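Local atomic coordinates of polysaccharide Lyase Family 6 (Bacteroides cellulosilyticus, PDB entry 6QPS), a protein that cleaves mannuronic acid-rich stretches of the polysaccharide alginate as a family 6 lyase, and carries a bound calcium ion. Residues Phe200-Gly208 against Val235-Asn243; Phe352-Ser361 against Phe378-Val388. One frame throughout, in Å; residues are numbered along the deposited sequence.

Contact 1 (Phe200-Gly208 against Val235-Asn243); sequences FFGERQPYG and VFFRCSGEN. With CA (calcium ion), chain C.
Phe200-Gly208 and Val235-Asn243 run the same way, only 15° apart in direction where they touch. Phe201 makes the parallel rung: its N donates to Val235 O at 2.8 Å, and its O takes the N-H of Phe237. Beyond these short strands the chains stay in step through the corner. Arg204 N reaches Arg238 O at 3.0 Å, Arg204 O accepts Ser240 N in its carbonyl plane, and Tyr207 N closes on Gly241 O. The Phe201 and Phe236 rings extend in the same direction from adjacent coils, planes 7° apart but slid so that CD1 of Phe201 sits over the Phe236 face, 3.4 Å from CE2. Like residues lined up in this way recur on successive coils of a right-handed parallel beta-helix, the fold of this family; Phe171 beside Phe201 and Phe260 stacked on Phe236 carry the row on. With CG of Phe200 trans to its N (chi1 -164°), the ring leans to the next coil, where CZ lies 3.5 Å from Phe237 CB and CE2 3.6 Å from Val235 CG1; helix 454-465 packs on Phe200 and Phe237. A water links Glu203 OE1 to Arg238 NH1, while Arg238 NE forms a salt bridge with Glu262. Further along, Glu242 grips calcium with both carboxylate oxygens, OE1 at 2.4 Å and OE2 at 2.7 Å, alongside Asn210, Glu213, Glu244 and two waters.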
# COMPACT_ATOMS: atom_id res chain seq x y z
N PHE A 200 10.14 -3.08 0.03
CA PHE A 200 9.75 -4.49 0.05
C PHE A 200 8.92 -4.72 1.31
O PHE A 200 9.45 -4.73 2.43
CB PHE A 200 10.99 -5.38 0.01
CG PHE A 200 10.70 -6.84 -0.35
CD1 PHE A 200 10.17 -7.70 0.58
CD2 PHE A 200 10.98 -7.31 -1.62
CE1 PHE A 200 9.92 -9.03 0.25
CE2 PHE A 200 10.73 -8.63 -1.96
CZ PHE A 200 10.20 -9.47 -1.02
N PHE A 201 7.61 -4.88 1.13
CA PHE A 201 6.69 -5.20 2.22
C PHE A 201 6.58 -6.72 2.23
O PHE A 201 5.98 -7.30 1.33
CB PHE A 201 5.34 -4.52 1.99
CG PHE A 201 5.39 -3.01 1.99
CD1 PHE A 201 5.53 -2.34 0.80
CD2 PHE A 201 5.32 -2.27 3.16
CE1 PHE A 201 5.59 -0.97 0.76
CE2 PHE A 201 5.36 -0.87 3.13
CZ PHE A 201 5.51 -0.23 1.93
N GLY A 202 7.23 -7.37 3.19
CA GLY A 202 7.27 -8.82 3.27
C GLY A 202 6.12 -9.45 4.05
O GLY A 202 5.07 -8.85 4.28
N GLU A 203 6.37 -10.67 4.50
CA GLU A 203 5.30 -11.54 4.92
C GLU A 203 4.49 -10.95 6.07
O GLU A 203 5.03 -10.39 7.04
CB GLU A 203 5.88 -12.89 5.33
CG GLU A 203 4.79 -13.90 5.69
CD GLU A 203 5.24 -15.35 5.57
OE1 GLU A 203 6.44 -15.61 5.74
OE2 GLU A 203 4.37 -16.21 5.33
N ARG A 204 3.18 -11.14 5.98
CA ARG A 204 2.26 -10.91 7.08
C ARG A 204 1.28 -12.07 7.09
O ARG A 204 0.58 -12.29 6.09
CB ARG A 204 1.51 -9.59 6.93
CG ARG A 204 0.77 -9.21 8.23
CD ARG A 204 0.18 -7.81 8.25
NE ARG A 204 -0.25 -7.53 9.61
CZ ARG A 204 -0.55 -6.32 10.07
NH1 ARG A 204 -0.53 -5.27 9.26
NH2 ARG A 204 -0.87 -6.17 11.35
N GLN A 205 1.24 -12.82 8.19
CA GLN A 205 0.36 -13.97 8.26
C GLN A 205 -1.09 -13.57 8.53
O GLN A 205 -1.37 -12.47 9.03
CB GLN A 205 0.84 -14.90 9.36
CG GLN A 205 2.19 -15.56 9.07
CD GLN A 205 2.06 -16.84 8.27
OE1 GLN A 205 0.99 -17.46 8.23
NE2 GLN A 205 3.15 -17.24 7.63
N PRO A 206 -2.04 -14.44 8.20
CA PRO A 206 -3.45 -14.12 8.45
C PRO A 206 -3.72 -13.72 9.90
O PRO A 206 -3.35 -14.42 10.84
CB PRO A 206 -4.18 -15.40 8.05
CG PRO A 206 -3.30 -15.99 6.96
CD PRO A 206 -1.89 -15.71 7.46
N TYR A 207 -4.42 -12.59 10.07
CA TYR A 207 -4.78 -12.06 11.38
C TYR A 207 -6.08 -12.65 11.91
O TYR A 207 -6.26 -12.72 13.13
CB TYR A 207 -4.89 -10.52 11.28
CG TYR A 207 -5.06 -9.77 12.59
CD1 TYR A 207 -4.19 -9.97 13.65
CD2 TYR A 207 -6.08 -8.83 12.76
CE1 TYR A 207 -4.36 -9.29 14.86
CE2 TYR A 207 -6.24 -8.14 13.95
CZ TYR A 207 -5.38 -8.37 15.00
OH TYR A 207 -5.55 -7.66 16.17
N GLY A 208 -7.00 -13.02 11.03
CA GLY A 208 -8.26 -13.56 11.50
C GLY A 208 -9.29 -12.52 11.86
O GLY A 208 -10.31 -12.86 12.48
N VAL A 235 7.29 -3.77 -3.83
CA VAL A 235 6.93 -5.19 -3.82
C VAL A 235 6.15 -5.50 -2.55
O VAL A 235 6.53 -5.07 -1.45
CB VAL A 235 8.17 -6.10 -3.88
CG1 VAL A 235 7.79 -7.56 -3.78
CG2 VAL A 235 8.92 -5.88 -5.16
N PHE A 236 5.04 -6.24 -2.71
CA PHE A 236 4.24 -6.80 -1.62
C PHE A 236 4.34 -8.32 -1.74
O PHE A 236 3.85 -8.90 -2.71
CB PHE A 236 2.79 -6.30 -1.70
CG PHE A 236 2.69 -4.80 -1.59
CD1 PHE A 236 2.90 -4.00 -2.70
CD2 PHE A 236 2.44 -4.20 -0.38
CE1 PHE A 236 2.85 -2.62 -2.59
CE2 PHE A 236 2.39 -2.82 -0.27
CZ PHE A 236 2.61 -2.04 -1.37
N PHE A 237 4.99 -8.96 -0.77
CA PHE A 237 5.35 -10.39 -0.82
C PHE A 237 4.69 -11.11 0.35
O PHE A 237 5.05 -10.88 1.52
CB PHE A 237 6.88 -10.49 -0.75
CG PHE A 237 7.45 -11.89 -0.61
CD1 PHE A 237 7.82 -12.39 0.62
CD2 PHE A 237 7.71 -12.65 -1.74
CE1 PHE A 237 8.41 -13.66 0.75
CE2 PHE A 237 8.28 -13.93 -1.63
CZ PHE A 237 8.62 -14.43 -0.40
N ARG A 238 3.72 -11.96 0.05
CA ARG A 238 3.05 -12.75 1.09
C ARG A 238 2.43 -11.85 2.15
O ARG A 238 2.38 -12.19 3.34
CB ARG A 238 4.00 -13.81 1.66
CG ARG A 238 4.41 -14.78 0.56
CD ARG A 238 5.39 -15.80 1.05
NE ARG A 238 5.66 -16.78 0.00
CZ ARG A 238 6.62 -17.69 0.05
NH1 ARG A 238 7.44 -17.75 1.10
NH2 ARG A 238 6.76 -18.55 -0.96
N CYS A 239 1.86 -10.72 1.69
CA CYS A 239 1.14 -9.81 2.58
C CYS A 239 -0.30 -10.31 2.70
O CYS A 239 -1.14 -10.02 1.84
CB CYS A 239 1.17 -8.37 2.05
SG CYS A 239 2.83 -7.66 1.83
N SER A 240 -0.58 -11.06 3.76
CA SER A 240 -1.79 -11.88 3.84
C SER A 240 -2.50 -11.70 5.17
O SER A 240 -3.20 -12.60 5.63
CB SER A 240 -1.46 -13.35 3.57
OG SER A 240 -0.85 -13.44 2.29
N GLY A 241 -2.38 -10.53 5.78
CA GLY A 241 -3.05 -10.31 7.05
C GLY A 241 -4.56 -10.27 6.96
O GLY A 241 -5.26 -10.70 7.89
N GLU A 242 -5.10 -9.70 5.87
CA GLU A 242 -6.53 -9.48 5.68
C GLU A 242 -6.78 -9.15 4.21
O GLU A 242 -5.85 -9.06 3.41
CB GLU A 242 -7.03 -8.35 6.57
CG GLU A 242 -6.34 -7.01 6.29
CD GLU A 242 -7.30 -5.86 6.42
OE1 GLU A 242 -7.97 -5.52 5.42
OE2 GLU A 242 -7.38 -5.29 7.54
N ASN A 243 -8.04 -8.84 3.89
CA ASN A 243 -8.44 -8.71 2.50
C ASN A 243 -7.95 -7.43 1.83
O ASN A 243 -7.97 -7.37 0.60
CB ASN A 243 -9.95 -8.91 2.31
CG ASN A 243 -10.79 -7.88 3.01
OD1 ASN A 243 -10.29 -6.99 3.68
ND2 ASN A 243 -12.10 -8.00 2.84
CA CA C . -9.32 -3.81 6.43
O HOH W 1 1.67 -15.08 4.58
O HOH W 2 7.72 -16.64 3.57
O HOH W 3 -7.18 -13.37 7.92
O HOH W 4 -11.05 -2.17 6.93
O HOH W 5 -11.09 -5.15 5.36

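Contact 2 (Phe352-Ser361 against Phe378-Val388); sequences FLNSSLELGS and FAGQTPDLKIV
Ala379 O takes the N-H of Asn354 at 2.8 Å, tilted a little from the carbonyl plane, and a water 2.8 Å from Ala379 O, probably a second donor, in turn accepts the N-H of Ser355. The N of the same alanine bonds to Phe352 O, and past Asn354 this parallel ladder breaks off. A second water ties the corner together, giving its protons to Asn354 OD1 and Thr382 O and accepting from Gln381 N; Asn354 ND2 turns instead to Asp309. The corner of Phe378-Val388 is two residues longer, so the register has shifted when pairing resumes at Leu357 with Leu385. From there Leu357, Lys386, Leu359 and Val388 exchange backbone bonds in regular parallel fashion, Lys386 N meeting Leu357 O at 2.9 Å. This is how two neighbouring coils of a parallel beta-helix pass from one face to the next. Inside the bend, Leu357 is shared by two rings: its CD1 stands 3.7 Å from the Phe378 centroid and 10° off the ring normal, a CH-pi contact, while its CD2 sits 3.8 Å above the centre of the Phe352 ring. Phe378 gets there because its CG is anti to the backbone N (chi1 -174°), which brings the ring across to the coil of Leu357; Ser355 O meets its edge in plane, 3.4 Å from CE1, and Phe406 and Trp404 pack edge-to-face with it. A serine in place of Phe378 would probably open a gap where the ring now faces Leu357 CD1 and leave Trp404 and Phe406 without their aromatic partner. Across the pair Ser356 CB rests 3.5 Å from Asp384 CG, and within its own segment Ser361 OG donates to Glu358 OE2 at 2.8 Å.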
# COMPACT_ATOMS: atom_id res chain seq x y z
N PHE A 352 -6.61 -9.59 -17.33
CA PHE A 352 -7.13 -10.44 -16.27
C PHE A 352 -6.97 -11.88 -16.74
O PHE A 352 -7.73 -12.35 -17.59
CB PHE A 352 -8.58 -10.11 -15.98
CG PHE A 352 -8.81 -8.68 -15.65
CD1 PHE A 352 -8.71 -8.24 -14.34
CD2 PHE A 352 -9.12 -7.76 -16.63
CE1 PHE A 352 -8.91 -6.92 -14.02
CE2 PHE A 352 -9.34 -6.42 -16.30
CZ PHE A 352 -9.21 -6.00 -15.01
N LEU A 353 -5.95 -12.54 -16.21
CA LEU A 353 -5.54 -13.87 -16.64
C LEU A 353 -5.84 -14.88 -15.54
O LEU A 353 -5.28 -14.79 -14.43
CB LEU A 353 -4.05 -13.84 -16.99
CG LEU A 353 -3.42 -15.15 -17.43
CD1 LEU A 353 -4.10 -15.73 -18.68
CD2 LEU A 353 -1.93 -15.00 -17.67
N ASN A 354 -6.72 -15.83 -15.84
CA ASN A 354 -7.23 -16.75 -14.82
C ASN A 354 -7.59 -15.99 -13.53
O ASN A 354 -7.28 -16.43 -12.42
CB ASN A 354 -6.24 -17.87 -14.56
CG ASN A 354 -6.79 -18.92 -13.65
OD1 ASN A 354 -7.99 -19.27 -13.72
ND2 ASN A 354 -5.93 -19.48 -12.80
N SER A 355 -8.27 -14.85 -13.71
CA SER A 355 -8.72 -13.98 -12.62
C SER A 355 -10.10 -13.42 -12.98
O SER A 355 -10.32 -12.97 -14.11
CB SER A 355 -7.72 -12.82 -12.45
OG SER A 355 -6.41 -13.32 -12.16
N SER A 356 -11.01 -13.41 -12.01
CA SER A 356 -12.43 -13.18 -12.29
C SER A 356 -12.76 -11.69 -12.50
O SER A 356 -12.05 -10.77 -12.07
CB SER A 356 -13.27 -13.66 -11.11
OG SER A 356 -13.10 -12.73 -10.05
N LEU A 357 -13.93 -11.47 -13.13
CA LEU A 357 -14.59 -10.16 -13.19
C LEU A 357 -15.90 -10.31 -12.41
O LEU A 357 -16.72 -11.17 -12.75
CB LEU A 357 -14.89 -9.75 -14.63
CG LEU A 357 -13.67 -9.63 -15.54
CD1 LEU A 357 -14.12 -9.34 -16.98
CD2 LEU A 357 -12.69 -8.58 -15.07
N GLU A 358 -16.11 -9.45 -11.40
CA GLU A 358 -17.31 -9.52 -10.57
C GLU A 358 -17.93 -8.13 -10.55
O GLU A 358 -17.34 -7.20 -9.98
CB GLU A 358 -16.95 -9.99 -9.16
CG GLU A 358 -18.13 -10.10 -8.25
CD GLU A 358 -17.77 -10.64 -6.87
OE1 GLU A 358 -16.81 -11.46 -6.73
OE2 GLU A 358 -18.46 -10.24 -5.91
N LEU A 359 -19.09 -7.98 -11.18
CA LEU A 359 -19.68 -6.67 -11.43
C LEU A 359 -21.05 -6.56 -10.80
O LEU A 359 -21.96 -7.32 -11.15
CB LEU A 359 -19.78 -6.40 -12.94
CG LEU A 359 -18.53 -6.68 -13.76
CD1 LEU A 359 -18.82 -6.44 -15.25
CD2 LEU A 359 -17.35 -5.85 -13.25
N GLY A 360 -21.23 -5.59 -9.91
CA GLY A 360 -22.53 -5.31 -9.34
C GLY A 360 -22.85 -5.98 -8.02
O GLY A 360 -23.99 -5.89 -7.57
N SER A 361 -21.88 -6.62 -7.38
CA SER A 361 -22.14 -7.26 -6.10
C SER A 361 -22.10 -6.23 -4.96
O SER A 361 -21.74 -5.06 -5.15
CB SER A 361 -21.11 -8.35 -5.84
OG SER A 361 -19.81 -7.82 -5.86
N PHE A 378 -9.35 -10.58 -21.21
CA PHE A 378 -9.93 -11.50 -20.23
C PHE A 378 -9.61 -12.89 -20.76
O PHE A 378 -10.09 -13.26 -21.83
CB PHE A 378 -11.43 -11.25 -20.14
CG PHE A 378 -12.19 -12.03 -19.06
CD1 PHE A 378 -11.73 -12.13 -17.75
CD2 PHE A 378 -13.39 -12.60 -19.38
CE1 PHE A 378 -12.47 -12.83 -16.79
CE2 PHE A 378 -14.13 -13.27 -18.43
CZ PHE A 378 -13.65 -13.41 -17.14
N ALA A 379 -8.74 -13.62 -20.07
CA ALA A 379 -8.20 -14.86 -20.63
C ALA A 379 -7.97 -15.89 -19.55
O ALA A 379 -7.88 -15.56 -18.36
CB ALA A 379 -6.88 -14.59 -21.38
N GLY A 380 -7.82 -17.13 -19.97
CA GLY A 380 -7.54 -18.21 -19.04
C GLY A 380 -8.02 -19.53 -19.61
O GLY A 380 -8.02 -19.74 -20.82
N GLN A 381 -8.40 -20.43 -18.70
CA GLN A 381 -8.89 -21.75 -19.06
C GLN A 381 -10.41 -21.71 -19.09
O GLN A 381 -11.02 -21.76 -20.16
CB GLN A 381 -8.35 -22.79 -18.07
CG GLN A 381 -6.86 -23.03 -18.24
CD GLN A 381 -6.02 -21.87 -17.73
OE1 GLN A 381 -6.12 -21.47 -16.57
NE2 GLN A 381 -5.18 -21.31 -18.61
N THR A 382 -11.03 -21.60 -17.91
CA THR A 382 -12.46 -21.43 -17.74
C THR A 382 -12.73 -20.00 -17.30
O THR A 382 -12.09 -19.54 -16.36
CB THR A 382 -12.95 -22.38 -16.64
OG1 THR A 382 -12.70 -23.74 -17.03
CG2 THR A 382 -14.42 -22.18 -16.38
N PRO A 383 -13.64 -19.27 -17.95
CA PRO A 383 -13.94 -17.90 -17.50
C PRO A 383 -14.78 -17.86 -16.23
O PRO A 383 -15.69 -18.68 -16.02
CB PRO A 383 -14.72 -17.31 -18.69
CG PRO A 383 -15.39 -18.49 -19.32
CD PRO A 383 -14.46 -19.67 -19.12
N ASP A 384 -14.45 -16.88 -15.40
CA ASP A 384 -15.15 -16.60 -14.14
C ASP A 384 -15.68 -15.17 -14.25
O ASP A 384 -15.00 -14.20 -13.90
CB ASP A 384 -14.22 -16.78 -12.95
CG ASP A 384 -14.95 -16.74 -11.61
OD1 ASP A 384 -16.17 -16.42 -11.59
OD2 ASP A 384 -14.30 -17.02 -10.59
N LEU A 385 -16.91 -15.05 -14.74
CA LEU A 385 -17.57 -13.77 -14.95
C LEU A 385 -18.86 -13.79 -14.16
O LEU A 385 -19.71 -14.65 -14.39
CB LEU A 385 -17.88 -13.56 -16.43
CG LEU A 385 -18.76 -12.36 -16.77
CD1 LEU A 385 -18.10 -11.07 -16.41
CD2 LEU A 385 -19.13 -12.38 -18.27
N LYS A 386 -19.00 -12.85 -13.23
CA LYS A 386 -20.16 -12.77 -12.34
C LYS A 386 -20.80 -11.40 -12.51
O LYS A 386 -20.15 -10.38 -12.28
CB LYS A 386 -19.72 -12.95 -10.87
CG LYS A 386 -19.07 -14.21 -10.58
CD LYS A 386 -20.14 -15.00 -10.76
CE LYS A 386 -19.83 -15.85 -11.85
NZ LYS A 386 -20.47 -16.95 -11.82
N ILE A 387 -22.06 -11.38 -12.94
CA ILE A 387 -22.82 -10.14 -13.08
C ILE A 387 -24.05 -10.24 -12.19
O ILE A 387 -24.82 -11.20 -12.31
CB ILE A 387 -23.22 -9.87 -14.54
CG1 ILE A 387 -21.98 -9.71 -15.41
CG2 ILE A 387 -24.11 -8.64 -14.62
CD1 ILE A 387 -22.25 -9.99 -16.88
N VAL A 388 -24.23 -9.25 -11.32
CA VAL A 388 -25.33 -9.20 -10.37
C VAL A 388 -26.29 -8.10 -10.78
O VAL A 388 -25.87 -7.04 -11.25
CB VAL A 388 -24.77 -8.93 -8.95
CG1 VAL A 388 -25.89 -8.81 -7.96
CG2 VAL A 388 -23.78 -10.02 -8.57
O HOH W 6 -9.26 -19.27 -16.21
O HOH W 7 -9.56 -14.55 -16.39

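Overall arrangement
Following the chain from the N terminus, several coils of the beta-helix are already built when Phe200-Gly208 is reached. One more turn brings Val235-Asn243 alongside it and closes contact 1, the intervening residues supplying Asn210 and Glu213 of the calcium site. The chain then winds through further coils before Phe352-Ser361, and the next turn sets Phe378-Val388 beside it as contact 2. The two loops therefore come in series, neither nested nor crossed. Each joins adjacent coils at a corner between faces: contact 1 near the middle of the helix, leading to the metal, contact 2 toward its C-terminal end. Their centres are 24 Å apart, with nearest atoms about 11 Å apart.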